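Local coordinates for protein AgaA (Rhizobium radiobacter, PDB 6HLX) that is a periplasmic binding protein that captures the opine agropinic acid for import through an ABC transporter, at residues A[241-246]-A[447-452]; A[261-266]-A[300-305]; A[389-394]-A[401-406]. One frame throughout, in Å; residues are numbered along the deposited sequence. Where two conformers were deposited one is given.

Contact 1: residues A[241-246]-A[447-452]. With G9Z (agropinic acid), chain E.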
loop_
_atom_site.group_PDB
_atom_site.type_symbol
_atom_site.label_atom_id
_atom_site.label_comp_id
_atom_site.label_asym_id
_atom_site.label_seq_id
_atom_site.Cartn_x
_atom_site.Cartn_y
_atom_site.Cartn_z
ATOM N N MET A 241 11.086 4.960 2.315
ATOM C CA MET A 241 10.958 5.405 3.710
ATOM C C MET A 241 10.966 6.923 3.698
ATOM O O MET A 241 11.780 7.534 3.004
ATOM C CB MET A 241 12.117 4.911 4.608
ATOM C CG MET A 241 12.177 3.390 4.757
ATOM S SD MET A 241 10.689 2.660 5.454
ATOM C CE MET A 241 10.730 3.332 7.090
ATOM N N GLY A 242 10.119 7.530 4.514
ATOM C CA GLY A 242 10.054 8.989 4.593
ATOM C C GLY A 242 9.191 9.436 5.748
ATOM O O GLY A 242 9.084 8.724 6.751
ATOM N N LEU A 243 8.589 10.630 5.628
ATOM C CA LEU A 243 7.731 11.152 6.687
ATOM C C LEU A 243 6.471 11.763 6.109
ATOM O O LEU A 243 6.533 12.451 5.085
ATOM C CB LEU A 243 8.479 12.261 7.471
ATOM C CG LEU A 243 9.660 11.827 8.357
ATOM C CD1 LEU A 243 10.496 13.034 8.753
ATOM C CD2 LEU A 243 9.158 11.110 9.645
ATOM N N GLN A 244 5.366 11.578 6.828
ATOM C CA GLN A 244 4.073 12.227 6.601
ATOM C C GLN A 244 3.917 13.171 7.781
ATOM O O GLN A 244 4.229 12.791 8.919
ATOM C CB GLN A 244 2.919 11.206 6.606
ATOM C CG GLN A 244 2.903 10.358 5.355
ATOM C CD GLN A 244 2.145 9.085 5.557
ATOM O OE1 GLN A 244 2.758 8.025 5.687
ATOM N NE2 GLN A 244 0.807 9.155 5.624
ATOM N N PHE A 245 3.452 14.388 7.516
ATOM C CA PHE A 245 3.291 15.428 8.543
ATOM C C PHE A 245 1.831 15.811 8.731
ATOM O O PHE A 245 1.130 16.068 7.736
ATOM C CB PHE A 245 4.054 16.707 8.112
ATOM C CG PHE A 245 5.538 16.523 7.878
ATOM C CD1 PHE A 245 6.022 16.168 6.629
ATOM C CD2 PHE A 245 6.449 16.712 8.907
ATOM C CE1 PHE A 245 7.397 16.015 6.410
ATOM C CE2 PHE A 245 7.819 16.543 8.689
ATOM C CZ PHE A 245 8.279 16.157 7.450
ATOM N N ASN A 246 1.390 15.958 9.988
ATOM C CA ASN A 246 0.054 16.486 10.223
ATOM C C ASN A 246 0.215 18.008 10.155
ATOM O O ASN A 246 0.822 18.621 11.057
ATOM C CB ASN A 246 -0.482 16.067 11.584
ATOM C CG ASN A 246 -1.893 16.502 11.818
ATOM O OD1 ASN A 246 -2.351 17.511 11.274
ATOM N ND2 ASN A 246 -2.626 15.739 12.629
ATOM N N VAL A 447 8.264 14.112 2.810
ATOM C CA VAL A 447 9.729 14.095 2.784
ATOM C C VAL A 447 10.138 12.636 2.599
ATOM O O VAL A 447 9.533 11.735 3.212
ATOM C CB VAL A 447 10.329 14.758 4.048
ATOM C CG1 VAL A 447 11.772 14.321 4.266
ATOM C CG2 VAL A 447 10.231 16.287 3.954
ATOM N N TYR A 448 11.152 12.387 1.729
ATOM C CA TYR A 448 11.565 11.013 1.424
ATOM C C TYR A 448 13.044 10.840 1.724
ATOM O O TYR A 448 13.842 11.736 1.425
ATOM C CB TYR A 448 11.313 10.704 -0.063
ATOM C CG TYR A 448 9.906 11.006 -0.522
ATOM C CD1 TYR A 448 9.575 12.257 -1.042
ATOM C CD2 TYR A 448 8.917 10.021 -0.504
ATOM C CE1 TYR A 448 8.277 12.543 -1.467
ATOM C CE2 TYR A 448 7.622 10.291 -0.948
ATOM C CZ TYR A 448 7.317 11.548 -1.452
ATOM O OH TYR A 448 6.055 11.828 -1.906
ATOM N N PHE A 449 13.414 9.662 2.262
ATOM C CA PHE A 449 14.802 9.430 2.644
ATOM C C PHE A 449 15.511 8.342 1.896
ATOM O O PHE A 449 16.707 8.496 1.646
ATOM C CB PHE A 449 14.892 9.132 4.152
ATOM C CG PHE A 449 14.485 10.308 5.016
ATOM C CD1 PHE A 449 14.989 11.582 4.769
ATOM C CD2 PHE A 449 13.580 10.140 6.062
ATOM C CE1 PHE A 449 14.607 12.674 5.574
ATOM C CE2 PHE A 449 13.203 11.228 6.863
ATOM C CZ PHE A 449 13.713 12.481 6.606
ATOM N N MET A 450 14.820 7.228 1.573
ATOM C CA MET A 450 15.508 6.114 0.927
ATOM C C MET A 450 14.567 5.144 0.244
ATOM O O MET A 450 13.389 5.069 0.618
ATOM C CB MET A 450 16.322 5.328 1.983
ATOM C CG MET A 450 15.452 4.710 3.070
ATOM S SD MET A 450 16.324 3.606 4.172
ATOM C CE MET A 450 16.484 2.137 3.110
ATOM N N TRP A 451 15.104 4.380 -0.718
ATOM C CA TRP A 451 14.388 3.279 -1.376
ATOM C C TRP A 451 14.835 2.062 -0.563
ATOM O O TRP A 451 16.043 1.922 -0.263
ATOM C CB TRP A 451 14.880 3.056 -2.811
ATOM C CG TRP A 451 14.511 4.146 -3.754
ATOM C CD1 TRP A 451 15.354 5.052 -4.325
ATOM C CD2 TRP A 451 13.193 4.455 -4.238
ATOM N NE1 TRP A 451 14.649 5.892 -5.162
ATOM C CE2 TRP A 451 13.323 5.535 -5.141
ATOM C CE3 TRP A 451 11.923 3.877 -4.048
ATOM C CZ2 TRP A 451 12.226 6.095 -5.801
ATOM C CZ3 TRP A 451 10.833 4.410 -4.733
ATOM C CH2 TRP A 451 10.991 5.513 -5.590
ATOM N N ARG A 452 13.909 1.185 -0.205
ATOM C CA ARG A 452 14.306 0.002 0.577
ATOM C C ARG A 452 14.066 -1.294 -0.196
ATOM O O ARG A 452 13.230 -1.332 -1.106
ATOM C CB ARG A 452 13.548 -0.053 1.924
ATOM C CG ARG A 452 12.054 -0.360 1.780
ATOM C CD ARG A 452 11.340 -0.435 3.126
ATOM N NE ARG A 452 10.191 -1.342 3.073
ATOM C CZ ARG A 452 9.003 -1.088 3.616
ATOM N NH1 ARG A 452 8.783 0.063 4.244
ATOM N NH2 ARG A 452 8.036 -1.992 3.560
HETATM O OAM G9Z E . 1.660 -2.713 6.540
HETATM C CAB G9Z E . 2.776 -2.272 6.851
HETATM C CAC G9Z E . 3.525 -2.783 7.930
HETATM C CB G9Z E . 4.855 -1.969 7.956
HETATM C CA G9Z E . 4.666 -0.870 6.924
HETATM C C G9Z E . 5.764 -0.828 6.008
HETATM O O G9Z E . 5.751 -1.599 5.009
HETATM N N G9Z E . 3.344 -1.188 6.291
HETATM C CAG G9Z E . 2.776 -0.452 5.097
HETATM C CAH G9Z E . 2.129 0.861 5.539
HETATM O OAP G9Z E . 3.172 1.674 6.076
HETATM C CAI G9Z E . 1.439 1.598 4.387
HETATM O OAQ G9Z E . 0.701 0.639 3.588
HETATM C CAJ G9Z E . 0.408 2.654 4.911
HETATM O OAR G9Z E . -0.215 3.312 3.793
HETATM C CAK G9Z E . 0.944 3.699 5.919
HETATM O OAT G9Z E . -0.163 4.403 6.516
HETATM C CAL G9Z E . 1.960 4.665 5.291
HETATM O OAS G9Z E . 2.520 5.523 6.309
HETATM O OXT G9Z E . 6.716 -0.041 6.263
#

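Contact 2: residues A[261-266]-A[300-305]. With ZN (zinc ion), chain O; ZN (zinc ion), chain P.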
loop_
_atom_site.group_PDB
_atom_site.type_symbol
_atom_site.label_atom_id
_atom_site.label_comp_id
_atom_site.label_asym_id
_atom_site.label_seq_id
_atom_site.Cartn_x
_atom_site.Cartn_y
_atom_site.Cartn_z
ATOM N N ILE A 261 13.831 19.564 7.922
ATOM C CA ILE A 261 13.893 18.134 8.256
ATOM C C ILE A 261 14.536 17.322 7.113
ATOM O O ILE A 261 15.391 16.481 7.385
ATOM C CB ILE A 261 12.511 17.627 8.681
ATOM C CG1 ILE A 261 12.158 18.254 10.052
ATOM C CG2 ILE A 261 12.499 16.096 8.753
ATOM C CD1 ILE A 261 10.727 18.092 10.471
ATOM N N ALA A 262 14.174 17.627 5.848
ATOM C CA ALA A 262 14.770 16.975 4.668
ATOM C C ALA A 262 16.297 17.246 4.598
ATOM O O ALA A 262 17.048 16.362 4.192
ATOM C CB ALA A 262 14.096 17.471 3.403
ATOM N N TYR A 263 16.754 18.447 5.024
ATOM C CA TYR A 263 18.194 18.784 5.011
ATOM C C TYR A 263 18.943 18.221 6.228
ATOM O O TYR A 263 20.171 18.048 6.173
ATOM C CB TYR A 263 18.394 20.329 4.964
ATOM C CG TYR A 263 18.225 20.936 3.585
ATOM C CD1 TYR A 263 19.198 20.765 2.600
ATOM C CD2 TYR A 263 17.115 21.717 3.277
ATOM C CE1 TYR A 263 19.059 21.345 1.339
ATOM C CE2 TYR A 263 16.968 22.306 2.016
ATOM C CZ TYR A 263 17.940 22.107 1.048
ATOM O OH TYR A 263 17.801 22.657 -0.199
ATOM N N ALA A 264 18.235 18.020 7.356
ATOM C CA ALA A 264 18.856 17.601 8.616
ATOM C C ALA A 264 19.069 16.110 8.779
ATOM O O ALA A 264 19.900 15.701 9.594
ATOM C CB ALA A 264 18.045 18.115 9.799
ATOM N N VAL A 265 18.270 15.289 8.097
ATOM C CA VAL A 265 18.368 13.848 8.314
ATOM C C VAL A 265 19.380 13.204 7.386
ATOM O O VAL A 265 19.160 13.171 6.181
ATOM C CB VAL A 265 16.984 13.151 8.265
ATOM C CG1 VAL A 265 17.119 11.643 8.524
ATOM C CG2 VAL A 265 16.016 13.770 9.268
ATOM N N ASP A 266 20.481 12.665 7.953
ATOM C CA ASP A 266 21.461 11.964 7.154
ATOM C C ASP A 266 20.844 10.633 6.701
ATOM O O ASP A 266 20.421 9.818 7.528
ATOM C CB ASP A 266 22.752 11.688 7.916
ATOM C CG ASP A 266 23.801 11.232 6.944
ATOM O OD1 ASP A 266 24.497 12.110 6.360
ATOM O OD2 ASP A 266 23.898 10.009 6.712
ATOM N N ASN A 300 18.720 15.592 -6.836
ATOM C CA ASN A 300 19.561 16.070 -5.751
ATOM C C ASN A 300 19.132 17.444 -5.273
ATOM O O ASN A 300 19.971 18.284 -4.924
ATOM C CB ASN A 300 21.035 15.998 -6.140
ATOM C CG ASN A 300 21.511 14.573 -6.165
ATOM O OD1 ASN A 300 21.783 13.965 -5.125
ATOM N ND2 ASN A 300 21.584 14.002 -7.352
ATOM N N TYR A 301 17.797 17.649 -5.193
ATOM C CA TYR A 301 17.246 18.912 -4.698
ATOM C C TYR A 301 17.734 19.142 -3.275
ATOM O O TYR A 301 18.216 20.242 -2.951
ATOM C CB TYR A 301 15.713 18.884 -4.766
ATOM C CG TYR A 301 15.068 20.166 -4.298
ATOM C CD1 TYR A 301 14.719 20.347 -2.963
ATOM C CD2 TYR A 301 14.772 21.190 -5.197
ATOM C CE1 TYR A 301 14.111 21.523 -2.528
ATOM C CE2 TYR A 301 14.129 22.353 -4.781
ATOM C CZ TYR A 301 13.810 22.520 -3.443
ATOM O OH TYR A 301 13.191 23.669 -3.023
ATOM N N PHE A 302 17.642 18.093 -2.431
ATOM C CA PHE A 302 18.133 18.181 -1.060
ATOM C C PHE A 302 19.534 17.584 -0.988
ATOM O O PHE A 302 19.997 16.943 -1.933
ATOM C CB PHE A 302 17.186 17.432 -0.091
ATOM C CG PHE A 302 15.812 18.041 0.014
ATOM C CD1 PHE A 302 15.623 19.265 0.654
ATOM C CD2 PHE A 302 14.704 17.395 -0.527
ATOM C CE1 PHE A 302 14.356 19.850 0.720
ATOM C CE2 PHE A 302 13.435 17.967 -0.441
ATOM C CZ PHE A 302 13.271 19.198 0.171
ATOM N N SER A 303 20.198 17.807 0.143
ATOM C CA SER A 303 21.489 17.243 0.494
ATOM C C SER A 303 21.508 17.196 2.004
ATOM O O SER A 303 20.596 17.742 2.630
ATOM C CB SER A 303 22.622 18.121 -0.030
ATOM O OG SER A 303 22.533 19.431 0.502
ATOM N N HIS A 304 22.515 16.551 2.605
ATOM C CA HIS A 304 22.613 16.569 4.056
ATOM C C HIS A 304 23.389 17.822 4.443
ATOM O O HIS A 304 24.567 17.956 4.095
ATOM C CB HIS A 304 23.272 15.315 4.631
ATOM C CG HIS A 304 23.347 15.344 6.122
ATOM N ND1 HIS A 304 22.233 15.619 6.900
ATOM C CD2 HIS A 304 24.408 15.151 6.936
ATOM C CE1 HIS A 304 22.652 15.575 8.154
ATOM N NE2 HIS A 304 23.949 15.293 8.225
ATOM N N HIS A 305 22.717 18.752 5.140
ATOM C CA HIS A 305 23.323 20.017 5.526
ATOM C C HIS A 305 22.684 20.598 6.771
ATOM O O HIS A 305 21.716 21.354 6.689
ATOM C CB HIS A 305 23.262 20.996 4.340
ATOM C CG HIS A 305 24.421 21.907 4.323
ATOM N ND1 HIS A 305 24.582 22.850 3.346
ATOM C CD2 HIS A 305 25.431 22.026 5.222
ATOM C CE1 HIS A 305 25.683 23.504 3.692
ATOM N NE2 HIS A 305 26.256 22.954 4.763
HETATM ZN ZN ZN O . 25.565 11.289 5.020
HETATM ZN ZN ZN P . 24.599 15.196 10.150
HETATM O O HOH W 1 15.700 24.312 -0.735
HETATM O O HOH W 2 17.717 22.858 -3.496
HETATM O O HOH W 3 26.635 9.751 5.566
HETATM O O HOH W 4 23.102 14.917 11.338
#

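Contact 3: residues A[389-394]-A[401-406]. With G9Z (agropinic acid), chain E.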
loop_
_atom_site.group_PDB
_atom_site.type_symbol
_atom_site.label_atom_id
_atom_site.label_comp_id
_atom_site.label_asym_id
_atom_site.label_seq_id
_atom_site.Cartn_x
_atom_site.Cartn_y
_atom_site.Cartn_z
ATOM N N LEU A 389 0.461 9.652 -7.353
ATOM C CA LEU A 389 0.774 10.897 -6.648
ATOM C C LEU A 389 -0.440 11.556 -5.996
ATOM O O LEU A 389 -0.281 12.213 -4.960
ATOM C CB LEU A 389 1.474 11.877 -7.608
ATOM C CG LEU A 389 2.870 11.417 -8.077
ATOM C CD1 LEU A 389 3.319 12.188 -9.354
ATOM C CD2 LEU A 389 3.904 11.559 -6.926
ATOM N N SER A 390 -1.650 11.441 -6.614
ATOM C CA SER A 390 -2.833 12.114 -6.036
ATOM C C SER A 390 -3.133 11.593 -4.637
ATOM O O SER A 390 -3.511 12.359 -3.756
ATOM C CB SER A 390 -4.066 11.910 -6.903
ATOM O OG SER A 390 -4.063 12.830 -7.978
ATOM N N ASN A 391 -2.948 10.282 -4.441
ATOM C CA ASN A 391 -3.198 9.645 -3.160
ATOM C C ASN A 391 -2.314 10.256 -2.045
ATOM O O ASN A 391 -2.762 10.382 -0.905
ATOM C CB ASN A 391 -2.997 8.142 -3.292
ATOM C CG ASN A 391 -3.213 7.369 -2.017
ATOM O OD1 ASN A 391 -4.220 7.546 -1.279
ATOM N ND2 ASN A 391 -2.262 6.511 -1.726
ATOM N N TYR A 392 -1.088 10.697 -2.410
ATOM C CA TYR A 392 -0.134 11.331 -1.498
ATOM C C TYR A 392 -0.313 12.843 -1.356
ATOM O O TYR A 392 -0.103 13.378 -0.269
ATOM C CB TYR A 392 1.312 11.049 -1.999
ATOM C CG TYR A 392 1.765 9.654 -1.645
ATOM C CD1 TYR A 392 1.304 8.542 -2.359
ATOM C CD2 TYR A 392 2.638 9.437 -0.589
ATOM C CE1 TYR A 392 1.654 7.246 -1.979
ATOM C CE2 TYR A 392 3.011 8.144 -0.212
ATOM C CZ TYR A 392 2.522 7.055 -0.918
ATOM O OH TYR A 392 2.841 5.790 -0.490
ATOM N N TYR A 393 -0.620 13.546 -2.467
ATOM C CA TYR A 393 -0.575 15.018 -2.526
ATOM C C TYR A 393 -1.876 15.785 -2.642
ATOM O O TYR A 393 -1.889 16.978 -2.322
ATOM C CB TYR A 393 0.311 15.432 -3.722
ATOM C CG TYR A 393 1.785 15.179 -3.475
ATOM C CD1 TYR A 393 2.351 13.932 -3.735
ATOM C CD2 TYR A 393 2.615 16.187 -2.982
ATOM C CE1 TYR A 393 3.698 13.680 -3.478
ATOM C CE2 TYR A 393 3.969 15.954 -2.745
ATOM C CZ TYR A 393 4.502 14.692 -2.979
ATOM O OH TYR A 393 5.834 14.447 -2.743
ATOM N N TYR A 394 -2.932 15.173 -3.199
ATOM C CA TYR A 394 -4.171 15.911 -3.457
ATOM C C TYR A 394 -4.860 16.355 -2.161
ATOM O O TYR A 394 -4.712 15.708 -1.129
ATOM C CB TYR A 394 -5.140 15.021 -4.250
ATOM C CG TYR A 394 -6.176 15.811 -5.022
ATOM C CD1 TYR A 394 -5.851 16.435 -6.222
ATOM C CD2 TYR A 394 -7.466 15.974 -4.529
ATOM C CE1 TYR A 394 -6.792 17.182 -6.927
ATOM C CE2 TYR A 394 -8.416 16.727 -5.226
ATOM C CZ TYR A 394 -8.082 17.294 -6.447
ATOM O OH TYR A 394 -9.006 18.024 -7.161
ATOM N N ARG A 401 -5.583 10.602 5.040
ATOM C CA ARG A 401 -5.491 9.340 4.300
ATOM C C ARG A 401 -4.307 8.510 4.787
ATOM O O ARG A 401 -3.435 9.024 5.487
ATOM C CB ARG A 401 -5.394 9.608 2.778
ATOM C CG ARG A 401 -6.527 10.509 2.257
ATOM C CD ARG A 401 -6.547 10.673 0.740
ATOM N NE ARG A 401 -5.339 11.297 0.200
ATOM C CZ ARG A 401 -5.212 12.599 -0.060
ATOM N NH1 ARG A 401 -4.104 13.062 -0.623
ATOM N NH2 ARG A 401 -6.191 13.448 0.251
ATOM N N THR A 402 -4.228 7.244 4.352
ATOM C CA THR A 402 -3.127 6.388 4.802
ATOM C C THR A 402 -1.733 6.878 4.350
ATOM O O THR A 402 -0.769 6.623 5.061
ATOM C CB THR A 402 -3.335 4.931 4.292
ATOM O OG1 THR A 402 -3.440 4.951 2.854
ATOM C CG2 THR A 402 -4.551 4.243 4.940
ATOM N N ASN A 403 -1.636 7.581 3.198
ATOM C CA ASN A 403 -0.356 7.976 2.588
ATOM C C ASN A 403 -0.083 9.473 2.519
ATOM O O ASN A 403 0.995 9.848 2.066
ATOM C CB ASN A 403 -0.263 7.417 1.160
ATOM C CG ASN A 403 -0.080 5.923 1.100
ATOM O OD1 ASN A 403 -0.618 5.232 0.206
ATOM N ND2 ASN A 403 0.704 5.394 2.028
ATOM N N ASN A 404 -1.032 10.305 2.928
ATOM C CA ASN A 404 -0.823 11.758 2.787
ATOM C C ASN A 404 -0.324 12.443 4.067
ATOM O O ASN A 404 -0.153 11.800 5.109
ATOM C CB ASN A 404 -2.097 12.448 2.247
ATOM C CG ASN A 404 -3.132 12.758 3.307
ATOM O OD1 ASN A 404 -3.302 11.996 4.262
ATOM N ND2 ASN A 404 -3.854 13.882 3.161
ATOM N N SER A 405 -0.137 13.769 3.976
ATOM C CA SER A 405 0.209 14.625 5.107
ATOM C C SER A 405 -1.106 15.301 5.524
ATOM O O SER A 405 -1.629 16.145 4.777
ATOM C CB SER A 405 1.272 15.643 4.700
ATOM O OG SER A 405 2.504 14.955 4.846
ATOM N N PRO A 406 -1.711 14.839 6.648
ATOM C CA PRO A 406 -3.051 15.310 7.015
ATOM C C PRO A 406 -3.290 16.808 6.840
ATOM O O PRO A 406 -2.473 17.644 7.255
ATOM C CB PRO A 406 -3.204 14.858 8.473
ATOM C CG PRO A 406 -2.435 13.560 8.521
ATOM C CD PRO A 406 -1.247 13.784 7.582
HETATM O OAM G9Z E . 1.660 -2.713 6.540
HETATM C CAB G9Z E . 2.776 -2.272 6.851
HETATM C CAC G9Z E . 3.525 -2.783 7.930
HETATM C CB G9Z E . 4.855 -1.969 7.956
HETATM C CA G9Z E . 4.666 -0.870 6.924
HETATM C C G9Z E . 5.764 -0.828 6.008
HETATM O O G9Z E . 5.751 -1.599 5.009
HETATM N N G9Z E . 3.344 -1.188 6.291
HETATM C CAG G9Z E . 2.776 -0.452 5.097
HETATM C CAH G9Z E . 2.129 0.861 5.539
HETATM O OAP G9Z E . 3.172 1.674 6.076
HETATM C CAI G9Z E . 1.439 1.598 4.387
HETATM O OAQ G9Z E . 0.701 0.639 3.588
HETATM C CAJ G9Z E . 0.408 2.654 4.911
HETATM O OAR G9Z E . -0.215 3.312 3.793
HETATM C CAK G9Z E . 0.944 3.699 5.919
HETATM O OAT G9Z E . -0.163 4.403 6.516
HETATM C CAL G9Z E . 1.960 4.665 5.291
HETATM O OAS G9Z E . 2.520 5.523 6.309
HETATM O OXT G9Z E . 6.716 -0.041 6.263
HETATM O O HOH W 5 -5.213 6.359 1.230
HETATM O O HOH W 6 -0.446 15.435 1.565
HETATM O O HOH W 7 -3.257 16.053 1.257
#

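Contact 1: residues A[241-246]-A[447-452]
The carbonyl of M241 receives two backbone donors from the facing strand: F449 N at 2.8 Å from M241 O, and M450 N more weakly at 3.4 Å. Two consecutive residues facing one residue define a classic beta bulge, and the register of these antiparallel strands accordingly slips by one between M241 and G242. M241 N closes the pair on M450 O at 2.9 Å. Further along, L243 N donates to V447 O, while the return bond from V447 N to L243 O is weak. Because G242 lacks a side chain, its CA can settle 3.1 Å from V447 O in a CA-H...O contact.

The M241 chain, bent at chi2 and chi3, lies beside M450 and brings SD to the edge of the R452 guanidinium, in its plane, where NH1 makes a weak hydrogen bond to SD at 3.4 Å. The same guanidinium binds the ligand carboxylate with two nitrogens: R452 NH1 reaches OXT of agropinic acid. R452 NH2 lies 2.7 Å from atom O of agropinic acid, in a nearly straight bond (167° at the hydrogen). Q244 takes the other end of the ligand, its OE1 accepting from hydroxyl OAS at 2.6 Å, while its NE2 is satisfied by the carbonyls of T402 and N404.

Strand 240-245 is flanked by 446-451 and 374-379 within a mixed sheet, with helix 333-347 against M241 and L243 and helix 267-274 against F449 and M450.

Contact 2: residues A[261-266]-A[300-305]
The F302 ring is sandwiched: A262 CB sits over the centre of one face, 3.5 Å from the centroid and 9° off the normal, and Y301 CD1 covers the opposite face. At its edge, F302 meets Y263 in a T-shaped stack. F302 supplies the edge and Y263 the face, with centroids 5.1 Å apart, planes at 80°, and F302 CD1 lying toward the rim of the tyrosine, 3.6 Å from Y263 CE2. A third flat group, the imidazole of H304, has D266 CB over its centre at 3.8 Å from the centroid, while A264 O approaches at the edge, 3.1 Å from H304 CE1. The H304 ring reaches this place because CG stands opposite the backbone N (chi1 -179°), which carries the imidazole back toward the chain after the helix.

The backbone link is Y263 O, which accepts a straight bond from H305 N at 2.8 Å, in the carbonyl plane, and a weak one from H304 ND1. A water bridges Y263 OH and Y301 O, donating to the carbonyl; its bond to the hydroxyl is weak, but another water binds Y263 OH firmly.

D266 OD1 binds one zinc ion at 1.9 Å and H304 NE2 binds another at 2.0 Å, each metal also carrying a water. D266 OD2 caps the next helix through A269 N, and D266 N is held by E345 OE2. The arrangement is thus a loop packed on the C-terminal end of helix 255-264, leading at H305 into helix 306-315 and bordering a partly exposed patch of zinc-binding carboxylate and imidazole groups remote from the opine pocket.

Contact 3: residues A[389-394]-A[401-406]
N403 presses its side chain flat against the ring of Y392: the amide and ring planes are 5° apart, and N403 CB lies over the ring centre, 3.6 Å from the centroid. CG beside the backbone N (chi1 -71°) helps set the amide over the phenol end, where N403 CG is 3.5 Å from Y392 CZ. From that stack the amide has two directions to serve. Its OD1 receives a weak hydrogen bond from N391 ND2, the two amides being turned nearly perpendicular, and its ND2 lies 2.9 Å from OAR of agropinic acid. Y392 OH is satisfied by L380 and S379. The stack probably helps to position N403, a residue of the opine pocket, and beside it T402 O accepts from hydroxyl OAT of the ligand at 2.7 Å.

The chain leaves helix 388-393 and the loop 401-406 folds back on its last turn. R401 supplies donors to N391 O, in that turn, and to Y394 O, just beyond the helix. Its guanidinium grips N391 O side-on, NE at 2.9 Å and NH1 at 3.0 Å both reaching this single oxygen from the same face of its carbonyl plane, and takes Y394 O end-on with NH1, at 2.8 Å, and NH2. Both acceptors lie close to the guanidinium plane, and the bend at chi3 (-62°) turns the group toward the helix end. The favourable meeting of a cationic group with carbonyls at and just past the helix end probably adds to the grip. N404 ND2 lies over one guanidinium face, and N404 OD1 accepts from R401 N. Waters join Y392 O to S405 N and Y394 O to N404 ND2.

Contact 1 closes a long loop of the chain, and contacts 2 and 3 are nested within it in that order. The centres of contacts 2 and 3 each lie 12 Å from that of contact 1 but 22 Å from one another, with nearest atoms about 9 Å apart. Strand 240-245 leads into helix 255-264, whose I261 and A262, with V265 just beyond, pack on L243, F245, V447 and F449; contact 2 thus backs the sheet. Towards contact 3, Y448 OH meets Y393 OH and F245 O packs against P406 CD. Contacts 1 and 3 both touch agropinic acid, so strand and loop 401-406 together form part of the opine pocket, whereas contact 2 lies at the zinc-bearing periphery.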